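Local coordinates for protein tumor necrosis factor receptor superfamily member 16 (Rattus norvegicus, PDB 4F42) that binds neurotrophins as the low-affinity receptor p75NTR and probably relays their signals inside the cell through its death domain, at residues Asn3-Ser6 with Lys12-Glu15; Asp23-Leu28 with Cys47-Leu52; Gly30-Gln35 with Ala54-Gln59; Ala66-Leu71 with Asp78-Leu83. One frame throughout, in Å; residues are numbered along the deposited sequence.

The four contacts join parts of one six-helix death domain. Contacts 2 and 3 use the same pair of helices, 24-32 and 48-56. The centres of these two contacts are about 10 Å apart, and Leu52 of contact 2 packs on Tyr34 of contact 3. Contact 1 meets contact 3 where Tyr5 CB lies 3.7 Å from Trp56 CZ3. Contact 4 reaches contact 2 through Leu28 CD1 and Ala70 CB, 3.6 Å apart. Two bound 5-mercapto-2-nitro-benzoic acid molecules tie in further pairs. Contacts 1 and 4 both touch the molecule of chain C. Contacts 1 and 2 both touch that of chain B, beside a salt bridge of 2.8 Å between Glu14 OE1 and Arg50 NH2.

Contact 1: residues Asn3-Ser6 with Lys12-Glu15; sequences NLYS and KREE. With MNB (5-mercapto-2-nitro-benzoic acid), chain C; MNB (5-mercapto-2-nitro-benzoic acid), chain B.
Tyr5 and Arg13 carry the contact, which packs the N-terminal segment onto helix 10-19, the first helix of the death domain. The apolar part is the Arg13 chain laid against the tyrosine's far end. Arg13 CD is 3.5 Å from Tyr5 CE2, and Arg13 CG is 3.5 Å from Tyr5 OH. The ring and guanidinium planes are 70° apart, so they do not stack. Tyr5 CG is anti to the backbone N (chi1 177°), which carries the ring in among Leu53, Trp56 and Leu67. Without the ring, as with an alanine here, the Arg13 methylenes would probably lose their cover and a gap would open among these side chains. Among polar bonds, Arg13 NE reaches Leu8 O. Extended Lys12 reaches the chain C ligand: NZ bonds to O11 at 3.1 Å and weakly to O12 at 3.3 Å. Tyr5 OH is buried with no partner in the model. The contact thus rests on apolar burial, while Lys12 is likely to offset the ligand carboxylate's charge.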
loop_
_atom_site.group_PDB
_atom_site.type_symbol
_atom_site.label_atom_id
_atom_site.label_comp_id
_atom_site.label_asym_id
_atom_site.label_seq_id
_atom_site.Cartn_x
_atom_site.Cartn_y
_atom_site.Cartn_z
ATOM N N ASN A 3 7.488 0.550 -12.830
ATOM C CA ASN A 3 6.776 -0.704 -12.643
ATOM C C ASN A 3 5.478 -0.526 -11.859
ATOM O O ASN A 3 5.475 0.067 -10.781
ATOM C CB ASN A 3 7.677 -1.811 -12.043
ATOM C CG ASN A 3 8.687 -1.293 -10.999
ATOM O OD1 ASN A 3 8.946 -0.090 -10.876
ATOM N ND2 ASN A 3 9.277 -2.228 -10.253
ATOM N N LEU A 4 4.378 -1.012 -12.438
ATOM C CA LEU A 4 3.090 -1.062 -11.757
ATOM C C LEU A 4 3.216 -1.932 -10.522
ATOM O O LEU A 4 3.847 -2.991 -10.567
ATOM C CB LEU A 4 2.000 -1.640 -12.666
ATOM C CG LEU A 4 1.447 -0.862 -13.864
ATOM C CD1 LEU A 4 0.476 -1.743 -14.643
ATOM C CD2 LEU A 4 0.768 0.448 -13.459
ATOM N N TYR A 5 2.623 -1.488 -9.421
ATOM C CA TYR A 5 2.575 -2.299 -8.213
ATOM C C TYR A 5 1.963 -3.682 -8.496
ATOM O O TYR A 5 2.525 -4.700 -8.107
ATOM C CB TYR A 5 1.816 -1.589 -7.081
ATOM C CG TYR A 5 1.707 -2.470 -5.859
ATOM C CD1 TYR A 5 2.749 -2.536 -4.930
ATOM C CD2 TYR A 5 0.591 -3.287 -5.658
ATOM C CE1 TYR A 5 2.674 -3.372 -3.827
ATOM C CE2 TYR A 5 0.509 -4.130 -4.555
ATOM C CZ TYR A 5 1.549 -4.165 -3.644
ATOM O OH TYR A 5 1.471 -5.003 -2.554
ATOM N N SER A 6 0.825 -3.699 -9.188
ATOM C CA SER A 6 0.073 -4.924 -9.471
ATOM C C SER A 6 0.848 -5.997 -10.237
ATOM O O SER A 6 0.442 -7.152 -10.245
ATOM C CB SER A 6 -1.232 -4.594 -10.220
ATOM O OG SER A 6 -0.986 -4.120 -11.538
ATOM N N LYS A 12 6.872 -10.610 -3.500
ATOM C CA LYS A 12 7.196 -9.227 -3.143
ATOM C C LYS A 12 5.999 -8.523 -2.512
ATOM O O LYS A 12 6.133 -7.850 -1.494
ATOM C CB LYS A 12 7.686 -8.441 -4.366
ATOM C CG LYS A 12 9.153 -8.698 -4.768
ATOM C CD LYS A 12 9.491 -7.982 -6.100
ATOM C CE LYS A 12 10.843 -8.398 -6.727
ATOM N NZ LYS A 12 11.250 -7.485 -7.858
ATOM N N ARG A 13 4.823 -8.692 -3.111
ATOM C CA ARG A 13 3.612 -8.058 -2.596
ATOM C C ARG A 13 3.242 -8.502 -1.180
ATOM O O ARG A 13 2.767 -7.693 -0.381
ATOM C CB ARG A 13 2.447 -8.216 -3.568
ATOM C CG ARG A 13 2.618 -7.350 -4.809
ATOM C CD ARG A 13 1.378 -7.296 -5.663
ATOM N NE ARG A 13 1.173 -8.531 -6.409
ATOM C CZ ARG A 13 0.322 -9.491 -6.061
ATOM N NH1 ARG A 13 -0.422 -9.366 -4.965
ATOM N NH2 ARG A 13 0.217 -10.581 -6.817
ATOM N N GLU A 14 3.492 -9.766 -0.855
ATOM C CA GLU A 14 3.271 -10.237 0.512
ATOM C C GLU A 14 4.280 -9.676 1.543
ATOM O O GLU A 14 3.960 -9.578 2.727
ATOM C CB GLU A 14 3.135 -11.769 0.569
ATOM C CG GLU A 14 1.806 -12.268 -0.058
ATOM C CD GLU A 14 1.524 -13.766 0.147
ATOM O OE1 GLU A 14 0.335 -14.136 0.312
ATOM O OE2 GLU A 14 2.486 -14.574 0.131
ATOM N N GLU A 15 5.477 -9.287 1.095
ATOM C CA GLU A 15 6.414 -8.558 1.960
ATOM C C GLU A 15 5.873 -7.151 2.248
ATOM O O GLU A 15 5.788 -6.727 3.400
ATOM C CB GLU A 15 7.812 -8.467 1.330
ATOM C CG GLU A 15 8.607 -9.781 1.275
ATOM C CD GLU A 15 9.759 -9.736 0.247
ATOM O OE1 GLU A 15 10.324 -8.628 0.005
ATOM O OE2 GLU A 15 10.096 -10.811 -0.321
HETATM C C6 MNB C . 12.784 -2.494 -4.808
HETATM C C1 MNB C . 11.808 -3.480 -4.932
HETATM C C2 MNB C . 10.593 -3.420 -4.050
HETATM C C3 MNB C . 10.480 -2.369 -3.143
HETATM C C4 MNB C . 11.482 -1.414 -3.061
HETATM C C5 MNB C . 12.611 -1.472 -3.875
HETATM S S5 MNB C . 13.779 -0.257 -3.708
HETATM C C10 MNB C . 12.020 -4.576 -5.935
HETATM O O12 MNB C . 12.674 -5.570 -5.568
HETATM O O11 MNB C . 11.557 -4.482 -7.095
HETATM N N7 MNB C . 9.549 -4.364 -4.105
HETATM O O9 MNB C . 8.707 -4.406 -3.224
HETATM O O8 MNB C . 9.446 -5.141 -5.040
HETATM C C6 MNB B . -2.801 -10.911 6.246
HETATM C C1 MNB B . -1.434 -10.702 6.094
HETATM C C2 MNB B . -0.794 -10.901 4.748
HETATM C C3 MNB B . -1.621 -11.294 3.693
HETATM C C4 MNB B . -2.986 -11.490 3.904
HETATM C C5 MNB B . -3.571 -11.300 5.158
HETATM S S5 MNB B . -5.238 -11.571 5.368
HETATM C C10 MNB B . -0.677 -10.281 7.315
HETATM O O12 MNB B . 0.216 -11.027 7.765
HETATM O O11 MNB B . -0.976 -9.196 7.860
HETATM N N7 MNB B . 0.594 -10.715 4.503
HETATM O O9 MNB B . 1.148 -11.219 3.523
HETATM O O8 MNB B . 1.272 -10.050 5.266
#

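Contact 2: residues Asp23-Leu28 with Cys47-Leu52; sequences DTWRHL and CPVRAL. With MNB (5-mercapto-2-nitro-benzoic acid), chain B.
Trp25 packs against Pro48, Val49 and Leu52, joining helix 24-32 to helix 48-56 in the death-domain bundle. The two short helical segments run nearly parallel, with axes 10.1 Å apart and an angle of 24°. The Trp25 CG lies between the backbone N and carbonyl carbon (chi1 71°), and the indole is turned toward the start of helix 48-56. Pro48 CB sits over the six-membered ring in a CH-pi contact, 3.8 Å from its centroid. Trp25 CB meets Val49 CG2 at 3.8 Å. Leu52 CD2 comes to the ring edge, 4.4 Å from Trp25 CE3. Next along the helix, Arg26 lays its CG over the other indole face, and its guanidinium forms a salt bridge with Asp40. Leu28 turns into the core, onto Leu67 and Leu71. On helix 48-56, Arg50 NH2 makes salt bridges with Glu14 and Glu17, both of the chain B ligand pocket. The ligand ring turns its C3-C4 edge to a face of the Arg50 guanidinium, with Arg50 NH2 3.5 Å from ligand C3.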
loop_
_atom_site.group_PDB
_atom_site.type_symbol
_atom_site.label_atom_id
_atom_site.label_comp_id
_atom_site.label_asym_id
_atom_site.label_seq_id
_atom_site.Cartn_x
_atom_site.Cartn_y
_atom_site.Cartn_z
ATOM N N ASP A 23 -2.127 -0.697 11.805
ATOM C CA ASP A 23 -2.855 0.423 11.212
ATOM C C ASP A 23 -2.096 1.153 10.101
ATOM O O ASP A 23 -2.607 2.119 9.533
ATOM C CB ASP A 23 -3.287 1.418 12.292
ATOM C CG ASP A 23 -4.173 0.779 13.355
ATOM O OD1 ASP A 23 -5.290 0.308 13.018
ATOM O OD2 ASP A 23 -3.740 0.758 14.534
ATOM N N THR A 24 -0.895 0.691 9.777
ATOM C CA THR A 24 -0.072 1.364 8.772
ATOM C C THR A 24 -0.788 1.497 7.416
ATOM O O THR A 24 -0.671 2.529 6.745
ATOM C CB THR A 24 1.304 0.685 8.617
ATOM O OG1 THR A 24 1.845 0.405 9.916
ATOM C CG2 THR A 24 2.264 1.594 7.884
ATOM N N TRP A 25 -1.554 0.473 7.036
ATOM C CA TRP A 25 -2.305 0.503 5.777
ATOM C C TRP A 25 -3.335 1.636 5.758
ATOM O O TRP A 25 -3.556 2.264 4.718
ATOM C CB TRP A 25 -2.965 -0.851 5.484
ATOM C CG TRP A 25 -4.112 -1.198 6.382
ATOM C CD1 TRP A 25 -4.038 -1.751 7.625
ATOM C CD2 TRP A 25 -5.509 -1.011 6.108
ATOM N NE1 TRP A 25 -5.296 -1.924 8.142
ATOM C CE2 TRP A 25 -6.219 -1.483 7.230
ATOM C CE3 TRP A 25 -6.228 -0.498 5.018
ATOM C CZ2 TRP A 25 -7.614 -1.453 7.300
ATOM C CZ3 TRP A 25 -7.613 -0.464 5.091
ATOM C CH2 TRP A 25 -8.290 -0.937 6.224
ATOM N N ARG A 26 -3.950 1.896 6.911
ATOM C CA ARG A 26 -4.872 3.031 7.058
ATOM C C ARG A 26 -4.162 4.375 6.843
ATOM O O ARG A 26 -4.656 5.233 6.117
ATOM C CB ARG A 26 -5.578 2.992 8.420
ATOM C CG ARG A 26 -6.311 1.671 8.708
ATOM C CD ARG A 26 -7.096 1.717 10.015
ATOM N NE ARG A 26 -8.068 2.810 9.973
ATOM C CZ ARG A 26 -9.366 2.667 9.700
ATOM N NH1 ARG A 26 -9.884 1.461 9.473
ATOM N NH2 ARG A 26 -10.149 3.736 9.669
ATOM N N HIS A 27 -2.996 4.541 7.456
ATOM C CA HIS A 27 -2.214 5.772 7.316
ATOM C C HIS A 27 -1.831 5.977 5.850
ATOM O O HIS A 27 -1.984 7.072 5.304
ATOM C CB HIS A 27 -0.966 5.740 8.217
ATOM C CG HIS A 27 -1.241 5.278 9.620
ATOM N ND1 HIS A 27 -0.332 4.548 10.356
ATOM C CD2 HIS A 27 -2.334 5.422 10.410
ATOM C CE1 HIS A 27 -0.846 4.279 11.544
ATOM N NE2 HIS A 27 -2.058 4.801 11.602
ATOM N N LEU A 28 -1.366 4.899 5.221
ATOM C CA LEU A 28 -0.990 4.913 3.806
ATOM C C LEU A 28 -2.171 5.232 2.898
ATOM O O LEU A 28 -2.058 6.060 1.991
ATOM C CB LEU A 28 -0.357 3.579 3.411
ATOM C CG LEU A 28 -0.070 3.315 1.940
ATOM C CD1 LEU A 28 1.005 4.259 1.436
ATOM C CD2 LEU A 28 0.368 1.877 1.774
ATOM N N CYS A 47 -8.402 -9.619 3.983
ATOM C CA CYS A 47 -7.119 -8.922 3.939
ATOM C C CYS A 47 -7.313 -7.475 3.512
ATOM O O CYS A 47 -7.305 -7.171 2.320
ATOM C CB CYS A 47 -6.167 -9.637 2.991
ATOM S SG CYS A 47 -6.103 -11.428 3.269
ATOM N N PRO A 48 -7.502 -6.571 4.488
ATOM C CA PRO A 48 -7.765 -5.170 4.168
ATOM C C PRO A 48 -6.631 -4.509 3.378
ATOM O O PRO A 48 -6.909 -3.782 2.422
ATOM C CB PRO A 48 -7.949 -4.520 5.539
ATOM C CG PRO A 48 -8.341 -5.643 6.442
ATOM C CD PRO A 48 -7.573 -6.824 5.939
ATOM N N VAL A 49 -5.381 -4.772 3.754
ATOM C CA VAL A 49 -4.232 -4.221 3.029
ATOM C C VAL A 49 -4.240 -4.674 1.566
ATOM O O VAL A 49 -4.182 -3.853 0.655
ATOM C CB VAL A 49 -2.866 -4.614 3.666
ATOM C CG1 VAL A 49 -1.794 -3.658 3.195
ATOM C CG2 VAL A 49 -2.936 -4.610 5.201
ATOM N N ARG A 50 -4.319 -5.985 1.352
ATOM C CA ARG A 50 -4.356 -6.547 0.004
ATOM C C ARG A 50 -5.521 -5.991 -0.826
ATOM O O ARG A 50 -5.350 -5.654 -2.001
ATOM C CB ARG A 50 -4.431 -8.068 0.068
ATOM C CG ARG A 50 -4.552 -8.743 -1.288
ATOM C CD ARG A 50 -4.489 -10.241 -1.129
ATOM N NE ARG A 50 -3.213 -10.676 -0.559
ATOM C CZ ARG A 50 -2.916 -11.934 -0.236
ATOM N NH1 ARG A 50 -3.808 -12.912 -0.413
ATOM N NH2 ARG A 50 -1.714 -12.215 0.270
ATOM N N ALA A 51 -6.695 -5.904 -0.202
ATOM C CA ALA A 51 -7.888 -5.337 -0.839
ATOM C C ALA A 51 -7.685 -3.871 -1.248
ATOM O O ALA A 51 -8.084 -3.475 -2.339
ATOM C CB ALA A 51 -9.110 -5.485 0.081
ATOM N N LEU A 52 -7.047 -3.090 -0.380
ATOM C CA LEU A 52 -6.783 -1.679 -0.635
ATOM C C LEU A 52 -5.867 -1.509 -1.827
ATOM O O LEU A 52 -6.169 -0.758 -2.747
ATOM C CB LEU A 52 -6.148 -1.008 0.584
ATOM C CG LEU A 52 -5.642 0.417 0.324
ATOM C CD1 LEU A 52 -6.725 1.429 0.621
ATOM C CD2 LEU A 52 -4.401 0.696 1.156
HETATM C C6 MNB B . -2.801 -10.911 6.246
HETATM C C1 MNB B . -1.434 -10.702 6.094
HETATM C C2 MNB B . -0.794 -10.901 4.748
HETATM C C3 MNB B . -1.621 -11.294 3.693
HETATM C C4 MNB B . -2.986 -11.490 3.904
HETATM C C5 MNB B . -3.571 -11.300 5.158
HETATM S S5 MNB B . -5.238 -11.571 5.368
HETATM C C10 MNB B . -0.677 -10.281 7.315
HETATM O O12 MNB B . 0.216 -11.027 7.765
HETATM O O11 MNB B . -0.976 -9.196 7.860
HETATM N N7 MNB B . 0.594 -10.715 4.503
HETATM O O9 MNB B . 1.148 -11.219 3.523
HETATM O O8 MNB B . 1.272 -10.050 5.266
#

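Contact 3: residues Gly30-Gln35 with Ala54-Gln59; sequences GELGYQ and ASWGAQ
Leu32 and Tyr34 reach from the end of helix 24-32 to Ser55 and Trp56 of helix 48-56, closing the far end of this helix pair of the death domain. The first kind of contact is apolar. Leu32 comes over one face of the Trp56 indole, and the two side chains cross at about a right angle. Leu32 CD1 makes a CH-pi contact 3.9 Å from the centroid of the five-membered ring and 5° off its normal. Its sister methyl, Leu32 CD2, lies 3.6 Å from Trp56 NE1. A chi1 of 175° swings the indole away from its own backbone N and holds it inward, where it also packs on Leu67. With a serine in its place, both Leu32 methyls are likely to lose the indole they rest on, opening a gap between the helices. Trp56 CB meets the edge of the tyrosine ring, 4.2 Å from Tyr34 CE2.

The second kind is polar. Tyr34 OH and Ser55 OG share a hydrogen bond of 3.3 Å, in which either may be the donor. Ser55 OG lies near the ring plane. The ring also meets His38, edge-to-face. Gly33, at positive phi, ends the helix in a Schellman motif and turns the chain toward Tyr34. The chemistry is thus divided: a CH-pi contact covers one face of the buried indole, and one hydroxyl pair ties the tyrosine to the neighbouring helix.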
loop_
_atom_site.group_PDB
_atom_site.type_symbol
_atom_site.label_atom_id
_atom_site.label_comp_id
_atom_site.label_asym_id
_atom_site.label_seq_id
_atom_site.Cartn_x
_atom_site.Cartn_y
_atom_site.Cartn_z
ATOM N N GLY A 30 -4.819 6.896 3.586
ATOM C CA GLY A 30 -5.040 8.334 3.737
ATOM C C GLY A 30 -4.186 9.138 2.772
ATOM O O GLY A 30 -4.691 10.009 2.066
ATOM N N GLU A 31 -2.890 8.820 2.736
ATOM C CA GLU A 31 -1.921 9.459 1.843
ATOM C C GLU A 31 -2.232 9.224 0.359
ATOM O O GLU A 31 -2.011 10.101 -0.478
ATOM C CB GLU A 31 -0.503 8.982 2.190
ATOM C CG GLU A 31 0.629 9.554 1.342
ATOM C CD GLU A 31 0.713 11.082 1.346
ATOM O OE1 GLU A 31 0.327 11.730 2.353
ATOM O OE2 GLU A 31 1.193 11.638 0.330
ATOM N N LEU A 32 -2.750 8.041 0.041
ATOM C CA LEU A 32 -3.123 7.710 -1.338
ATOM C C LEU A 32 -4.449 8.369 -1.763
ATOM O O LEU A 32 -4.859 8.284 -2.928
ATOM C CB LEU A 32 -3.148 6.194 -1.538
ATOM C CG LEU A 32 -1.835 5.423 -1.346
ATOM C CD1 LEU A 32 -2.113 3.936 -1.381
ATOM C CD2 LEU A 32 -0.815 5.790 -2.409
ATOM N N GLY A 33 -5.099 9.043 -0.818
ATOM C CA GLY A 33 -6.261 9.876 -1.113
ATOM C C GLY A 33 -7.625 9.270 -0.807
ATOM O O GLY A 33 -8.636 9.771 -1.292
ATOM N N TYR A 34 -7.649 8.202 -0.010
ATOM C CA TYR A 34 -8.882 7.540 0.399
ATOM C C TYR A 34 -9.485 8.201 1.634
ATOM O O TYR A 34 -8.786 8.438 2.612
ATOM C CB TYR A 34 -8.599 6.072 0.723
ATOM C CG TYR A 34 -8.315 5.199 -0.467
ATOM C CD1 TYR A 34 -9.347 4.540 -1.121
ATOM C CD2 TYR A 34 -7.009 5.016 -0.934
ATOM C CE1 TYR A 34 -9.103 3.727 -2.217
ATOM C CE2 TYR A 34 -6.747 4.205 -2.045
ATOM C CZ TYR A 34 -7.803 3.563 -2.670
ATOM O OH TYR A 34 -7.587 2.766 -3.756
ATOM N N GLN A 35 -10.788 8.471 1.603
ATOM C CA GLN A 35 -11.480 9.039 2.763
ATOM C C GLN A 35 -11.645 7.992 3.881
ATOM O O GLN A 35 -11.558 6.786 3.613
ATOM C CB GLN A 35 -12.830 9.641 2.358
ATOM C CG GLN A 35 -12.748 10.830 1.400
ATOM C CD GLN A 35 -11.908 11.975 1.937
ATOM O OE1 GLN A 35 -10.926 12.381 1.315
ATOM N NE2 GLN A 35 -12.285 12.493 3.098
ATOM N N ALA A 54 -5.068 -3.686 -4.159
ATOM C CA ALA A 54 -5.676 -4.224 -5.380
ATOM C C ALA A 54 -6.593 -3.191 -6.020
ATOM O O ALA A 54 -6.636 -3.063 -7.245
ATOM C CB ALA A 54 -6.457 -5.486 -5.074
ATOM N N SER A 55 -7.333 -2.473 -5.180
ATOM C CA SER A 55 -8.192 -1.382 -5.620
ATOM C C SER A 55 -7.335 -0.229 -6.152
ATOM O O SER A 55 -7.473 0.158 -7.316
ATOM C CB SER A 55 -9.094 -0.920 -4.469
ATOM O OG SER A 55 -9.618 0.378 -4.701
ATOM N N TRP A 56 -6.449 0.301 -5.302
ATOM C CA TRP A 56 -5.497 1.354 -5.688
ATOM C C TRP A 56 -4.724 0.974 -6.958
ATOM O O TRP A 56 -4.654 1.753 -7.911
ATOM C CB TRP A 56 -4.523 1.648 -4.532
ATOM C CG TRP A 56 -3.434 2.623 -4.884
ATOM C CD1 TRP A 56 -3.564 3.981 -5.042
ATOM C CD2 TRP A 56 -2.055 2.321 -5.130
ATOM N NE1 TRP A 56 -2.355 4.536 -5.370
ATOM C CE2 TRP A 56 -1.410 3.542 -5.434
ATOM C CE3 TRP A 56 -1.302 1.143 -5.123
ATOM C CZ2 TRP A 56 -0.039 3.612 -5.726
ATOM C CZ3 TRP A 56 0.056 1.210 -5.416
ATOM C CH2 TRP A 56 0.675 2.434 -5.710
ATOM N N GLY A 57 -4.177 -0.241 -6.956
ATOM C CA GLY A 57 -3.358 -0.771 -8.044
ATOM C C GLY A 57 -4.035 -0.849 -9.396
ATOM O O GLY A 57 -3.367 -1.056 -10.419
ATOM N N ALA A 58 -5.357 -0.680 -9.403
ATOM C CA ALA A 58 -6.139 -0.691 -10.644
ATOM C C ALA A 58 -5.793 0.476 -11.578
ATOM O O ALA A 58 -5.825 0.313 -12.805
ATOM C CB ALA A 58 -7.637 -0.713 -10.345
ATOM N N GLN A 59 -5.463 1.638 -11.004
ATOM C CA GLN A 59 -5.102 2.827 -11.792
ATOM C C GLN A 59 -3.767 2.638 -12.505
ATOM O O GLN A 59 -2.975 1.763 -12.140
ATOM C CB GLN A 59 -5.014 4.070 -10.909
ATOM C CG GLN A 59 -6.101 4.195 -9.855
ATOM C CD GLN A 59 -5.602 4.895 -8.598
ATOM O OE1 GLN A 59 -4.401 4.884 -8.299
ATOM N NE2 GLN A 59 -6.522 5.506 -7.853
#

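Contact 4: residues Ala66-Leu71 with Asp78-Leu83; sequences ALLAAL and DIVESL. With MNB (5-mercapto-2-nitro-benzoic acid), chain C.
This is an apolar contact between helix 64-73 and helix 77-84, the last two helices of the death-domain bundle. Leu68, Leu71, Ile79, Val80 and Leu83 make it. The segments run in roughly opposed directions, at 139°, with axes 9.3 Å apart, as expected of helices joined by a short link. Val80 sits at the centre and is set between Leu68 and Leu71. Val80 CG1 meets Leu68 CG at 3.8 Å. Its other methyl, Val80 CG2, faces the helix backbone, 3.6 Å from Leu68 O, and touches Leu71 CB at 3.7 Å. Deeper in, Leu71 and Ile79 cross at about a right angle, with Leu71 CD1 4.0 Å from Ile79 CG2. Both also touch Leu20, and Ile79 packs on Leu19 of helix 10-19. At the other end, Leu68 and Leu83 approach more loosely, their CD1 atoms 4.5 Å apart. Both line the pocket of the chain C ligand. Leu68 CD2 lies 3.7 Å from ligand C4, and Leu83 CB lies 3.7 Å from the adjoining ring atom C3.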
loop_
_atom_site.group_PDB
_atom_site.type_symbol
_atom_site.label_atom_id
_atom_site.label_comp_id
_atom_site.label_asym_id
_atom_site.label_seq_id
_atom_site.Cartn_x
_atom_site.Cartn_y
_atom_site.Cartn_z
ATOM N N ALA A 66 5.399 5.295 -6.774
ATOM C CA ALA A 66 4.298 6.070 -6.212
ATOM C C ALA A 66 3.963 5.566 -4.816
ATOM O O ALA A 66 3.678 6.352 -3.908
ATOM C CB ALA A 66 3.076 5.990 -7.104
ATOM N N LEU A 67 3.999 4.251 -4.643
ATOM C CA LEU A 67 3.768 3.660 -3.330
ATOM C C LEU A 67 4.887 4.045 -2.364
ATOM O O LEU A 67 4.623 4.515 -1.247
ATOM C CB LEU A 67 3.657 2.138 -3.426
ATOM C CG LEU A 67 3.522 1.403 -2.094
ATOM C CD1 LEU A 67 2.310 1.903 -1.321
ATOM C CD2 LEU A 67 3.420 -0.085 -2.341
ATOM N N LEU A 68 6.126 3.837 -2.803
ATOM C CA LEU A 68 7.300 4.200 -2.022
ATOM C C LEU A 68 7.277 5.690 -1.649
ATOM O O LEU A 68 7.523 6.035 -0.489
ATOM C CB LEU A 68 8.575 3.801 -2.778
ATOM C CG LEU A 68 9.260 2.451 -2.473
ATOM C CD1 LEU A 68 8.333 1.341 -1.994
ATOM C CD2 LEU A 68 10.134 1.941 -3.613
ATOM N N ALA A 69 6.944 6.557 -2.608
ATOM C CA ALA A 69 6.768 8.000 -2.345
ATOM C C ALA A 69 5.739 8.271 -1.239
ATOM O O ALA A 69 5.998 9.063 -0.327
ATOM C CB ALA A 69 6.369 8.737 -3.609
ATOM N N ALA A 70 4.580 7.607 -1.329
ATOM C CA ALA A 70 3.524 7.712 -0.310
ATOM C C ALA A 70 4.025 7.349 1.085
ATOM O O ALA A 70 3.645 7.986 2.064
ATOM C CB ALA A 70 2.320 6.856 -0.684
ATOM N N LEU A 71 4.891 6.343 1.162
ATOM C CA LEU A 71 5.424 5.874 2.436
ATOM C C LEU A 71 6.402 6.857 3.064
ATOM O O LEU A 71 6.346 7.085 4.270
ATOM C CB LEU A 71 6.061 4.488 2.294
ATOM C CG LEU A 71 5.106 3.313 2.073
ATOM C CD1 LEU A 71 5.864 2.068 1.565
ATOM C CD2 LEU A 71 4.315 2.985 3.345
ATOM N N ASP A 78 11.447 3.944 6.876
ATOM C CA ASP A 78 11.921 2.642 7.389
ATOM C C ASP A 78 11.369 1.446 6.589
ATOM O O ASP A 78 12.097 0.481 6.328
ATOM C CB ASP A 78 11.632 2.482 8.894
ATOM C CG ASP A 78 10.142 2.447 9.212
ATOM O OD1 ASP A 78 9.444 3.438 8.918
ATOM O OD2 ASP A 78 9.669 1.429 9.763
ATOM N N ILE A 79 10.101 1.524 6.176
ATOM C CA ILE A 79 9.511 0.492 5.312
ATOM C C ILE A 79 10.144 0.517 3.909
ATOM O O ILE A 79 10.418 -0.534 3.326
ATOM C CB ILE A 79 7.964 0.599 5.228
ATOM C CG1 ILE A 79 7.337 0.495 6.623
ATOM C CG2 ILE A 79 7.395 -0.483 4.288
ATOM C CD1 ILE A 79 5.792 0.533 6.641
ATOM N N VAL A 80 10.392 1.717 3.389
ATOM C CA VAL A 80 11.046 1.873 2.086
ATOM C C VAL A 80 12.468 1.294 2.140
ATOM O O VAL A 80 12.866 0.538 1.252
ATOM C CB VAL A 80 11.048 3.358 1.603
ATOM C CG1 VAL A 80 11.712 3.492 0.250
ATOM C CG2 VAL A 80 9.636 3.905 1.536
ATOM N N GLU A 81 13.207 1.620 3.202
ATOM C CA GLU A 81 14.556 1.082 3.420
ATOM C C GLU A 81 14.525 -0.448 3.493
ATOM O O GLU A 81 15.331 -1.124 2.844
ATOM C CB GLU A 81 15.204 1.660 4.699
ATOM C CG GLU A 81 15.370 3.195 4.766
ATOM C CD GLU A 81 16.347 3.775 3.719
ATOM O OE1 GLU A 81 17.044 2.986 3.037
ATOM O OE2 GLU A 81 16.412 5.031 3.574
ATOM N N SER A 82 13.577 -0.978 4.265
ATOM C CA SER A 82 13.451 -2.418 4.497
ATOM C C SER A 82 13.123 -3.216 3.234
ATOM O O SER A 82 13.588 -4.348 3.057
ATOM C CB SER A 82 12.398 -2.682 5.577
ATOM O OG SER A 82 12.232 -4.069 5.804
ATOM N N LEU A 83 12.327 -2.614 2.359
ATOM C CA LEU A 83 11.923 -3.253 1.117
ATOM C C LEU A 83 13.010 -3.178 0.067
ATOM O O LEU A 83 13.081 -4.028 -0.815
ATOM C CB LEU A 83 10.639 -2.618 0.573
ATOM C CG LEU A 83 9.337 -3.032 1.259
ATOM C CD1 LEU A 83 8.232 -2.075 0.879
ATOM C CD2 LEU A 83 8.968 -4.483 0.921
HETATM C C6 MNB C . 12.784 -2.494 -4.808
HETATM C C1 MNB C . 11.808 -3.480 -4.932
HETATM C C2 MNB C . 10.593 -3.420 -4.050
HETATM C C3 MNB C . 10.480 -2.369 -3.143
HETATM C C4 MNB C . 11.482 -1.414 -3.061
HETATM C C5 MNB C . 12.611 -1.472 -3.875
HETATM S S5 MNB C . 13.779 -0.257 -3.708
HETATM C C10 MNB C . 12.020 -4.576 -5.935
HETATM O O12 MNB C . 12.674 -5.570 -5.568
HETATM O O11 MNB C . 11.557 -4.482 -7.095
HETATM N N7 MNB C . 9.549 -4.364 -4.105
HETATM O O9 MNB C . 8.707 -4.406 -3.224
HETATM O O8 MNB C . 9.446 -5.141 -5.040
#